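PDB 4Z0V: 2',5'-phosphodiesterase 12 from Homo sapiens, which belongs to the endonuclease/exonuclease/phosphatase family and joins a domain of that fold to a smaller N-terminal beta domain. Local coordinates for residues F23-K28 and L75-H80. Residues are numbered along the deposited sequence; the frame is centred on the assembly and turned at random.
Sequences FPVCPK and LRLKLH
Val25 meets Leu77 through methyl groups alone, CG2 of the valine lying 4.2 Å from CD1 of the leucine. It follows directly on Phe23 and Pro24, which pack on helix 159-172. Both Val25 and Leu77 point their CB toward the other segment across a backbone gap of 9.8 Å between their CA atoms, which the two side chains span together. Ile19 and Pro16 also touch Val25, as does Trp43 of strand 40-46, while its backbone is hydrogen-bonded to Tyr66. Two residues on, the same direction recurs at Pro27, whose CG sits 3.8 Å and CB 4.0 Å from Leu79 CD2. The two side chains cross at about a right angle, with the CD2 methyl against both ring carbons. Leu79 holds CG anti to its N (chi1 170°), beside the carbonyl carbon, and from there CD2 reaches the ring; Trp43 packs against this leucine too. No hydrogen bond links 23-28 to 75-80, and the four touching residues are all buried. On strand 77-82 the intervening Lys78 has its NZ in a salt bridge with Glu94. The loop leading into strand 28-32 thus packs by apolar side chains on one face of the four-stranded antiparallel sheet, consistent with the core of an immunoglobulin-like beta sandwich, as in the E-set clan to which this N-terminal domain belongs.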
loop_
_atom_site.group_PDB
_atom_site.type_symbol
_atom_site.label_atom_id
_atom_site.label_comp_id
_atom_site.label_asym_id
_atom_site.label_seq_id
_atom_site.Cartn_x
_atom_site.Cartn_y
_atom_site.Cartn_z
ATOM N N PHE A 23 6.184 -11.855 15.188
ATOM C CA PHE A 23 5.749 -10.614 14.520
ATOM C C PHE A 23 6.666 -9.493 14.949
ATOM O O PHE A 23 6.895 -9.327 16.154
ATOM C CB PHE A 23 4.278 -10.271 14.818
ATOM C CG PHE A 23 3.333 -11.185 14.077
ATOM C CD1 PHE A 23 3.169 -12.511 14.470
ATOM C CD2 PHE A 23 2.673 -10.746 12.931
ATOM C CE1 PHE A 23 2.338 -13.370 13.754
ATOM C CE2 PHE A 23 1.832 -11.607 12.220
ATOM C CZ PHE A 23 1.696 -12.918 12.616
ATOM N N PRO A 24 7.224 -8.743 13.984
ATOM C CA PRO A 24 8.195 -7.695 14.343
ATOM C C PRO A 24 7.577 -6.563 15.139
ATOM O O PRO A 24 6.504 -6.085 14.798
ATOM C CB PRO A 24 8.721 -7.203 12.977
ATOM C CG PRO A 24 7.630 -7.551 11.989
ATOM C CD PRO A 24 7.072 -8.866 12.509
ATOM N N VAL A 25 8.267 -6.148 16.217
ATOM C CA VAL A 25 7.892 -5.040 17.097
ATOM C C VAL A 25 8.626 -3.827 16.545
ATOM O O VAL A 25 9.865 -3.786 16.607
ATOM C CB VAL A 25 8.252 -5.314 18.589
ATOM C CG1 VAL A 25 7.860 -4.120 19.460
ATOM C CG2 VAL A 25 7.576 -6.585 19.092
ATOM N N CYS A 26 7.869 -2.890 15.948
ATOM C CA CYS A 26 8.425 -1.734 15.244
ATOM C C CYS A 26 8.123 -0.454 16.002
ATOM O O CYS A 26 7.028 0.096 15.886
ATOM C CB CYS A 26 7.881 -1.686 13.816
ATOM S SG CYS A 26 8.107 -3.228 12.898
ATOM N N PRO A 27 9.072 0.020 16.821
ATOM C CA PRO A 27 8.801 1.228 17.599
ATOM C C PRO A 27 8.670 2.464 16.734
ATOM O O PRO A 27 9.373 2.592 15.732
ATOM C CB PRO A 27 10.033 1.361 18.507
ATOM C CG PRO A 27 11.112 0.593 17.838
ATOM C CD PRO A 27 10.423 -0.513 17.086
ATOM N N LYS A 28 7.807 3.389 17.163
ATOM C CA LYS A 28 7.714 4.696 16.540
ATOM C C LYS A 28 8.822 5.505 17.178
ATOM O O LYS A 28 8.937 5.504 18.407
ATOM C CB LYS A 28 6.316 5.320 16.768
ATOM C CG LYS A 28 6.135 6.700 16.136
ATOM C CD LYS A 28 4.683 7.116 16.331
ATOM C CE LYS A 28 4.389 8.490 15.848
ATOM N NZ LYS A 28 2.932 8.775 15.911
ATOM N N LEU A 75 6.013 -12.612 28.609
ATOM C CA LEU A 75 6.977 -11.614 29.093
ATOM C C LEU A 75 6.690 -10.223 28.501
ATOM O O LEU A 75 6.294 -10.120 27.337
ATOM C CB LEU A 75 8.424 -11.994 28.707
ATOM C CG LEU A 75 8.954 -13.383 29.105
ATOM C CD1 LEU A 75 10.392 -13.580 28.550
ATOM C CD2 LEU A 75 9.021 -13.540 30.637
ATOM N N ARG A 76 6.976 -9.166 29.267
ATOM C CA ARG A 76 6.958 -7.807 28.749
ATOM C C ARG A 76 8.339 -7.557 28.133
ATOM O O ARG A 76 9.299 -8.275 28.442
ATOM C CB ARG A 76 6.662 -6.784 29.858
ATOM C CG ARG A 76 5.213 -6.959 30.366
ATOM C CD ARG A 76 4.625 -5.741 31.039
ATOM N NE ARG A 76 5.233 -5.479 32.344
ATOM C CZ ARG A 76 5.992 -4.425 32.630
ATOM N NH1 ARG A 76 6.493 -4.274 33.848
ATOM N NH2 ARG A 76 6.253 -3.512 31.703
ATOM N N LEU A 77 8.440 -6.545 27.286
ATOM C CA LEU A 77 9.713 -6.187 26.648
ATOM C C LEU A 77 10.056 -4.772 27.004
ATOM O O LEU A 77 9.185 -3.991 27.377
ATOM C CB LEU A 77 9.557 -6.323 25.100
ATOM C CG LEU A 77 9.082 -7.673 24.560
ATOM C CD1 LEU A 77 8.856 -7.564 23.006
ATOM C CD2 LEU A 77 10.104 -8.786 24.867
ATOM N N LYS A 78 11.324 -4.415 26.877
ATOM C CA LYS A 78 11.722 -3.047 27.140
ATOM C C LYS A 78 12.743 -2.646 26.085
ATOM O O LYS A 78 13.634 -3.433 25.773
ATOM C CB LYS A 78 12.342 -2.945 28.561
ATOM C CG LYS A 78 12.820 -1.522 28.913
ATOM C CD LYS A 78 13.214 -1.368 30.369
ATOM C CE LYS A 78 14.651 -1.719 30.626
ATOM N NZ LYS A 78 15.085 -1.201 31.940
ATOM N N LEU A 79 12.611 -1.437 25.546
ATOM C CA LEU A 79 13.591 -0.922 24.586
ATOM C C LEU A 79 14.355 0.214 25.222
ATOM O O LEU A 79 13.739 1.133 25.766
ATOM C CB LEU A 79 12.915 -0.424 23.276
ATOM C CG LEU A 79 13.826 0.376 22.275
ATOM C CD1 LEU A 79 14.939 -0.502 21.689
ATOM C CD2 LEU A 79 12.984 1.018 21.148
ATOM N N HIS A 80 15.690 0.146 25.147
ATOM C CA HIS A 80 16.583 1.236 25.491
ATOM C C HIS A 80 17.005 1.869 24.198
ATOM O O HIS A 80 17.499 1.158 23.320
ATOM C CB HIS A 80 17.847 0.761 26.246
ATOM C CG HIS A 80 18.897 1.840 26.366
ATOM N ND1 HIS A 80 19.717 2.196 25.286
ATOM C CD2 HIS A 80 19.186 2.649 27.410
ATOM C CE1 HIS A 80 20.477 3.189 25.719
ATOM N NE2 HIS A 80 20.212 3.481 27.002
#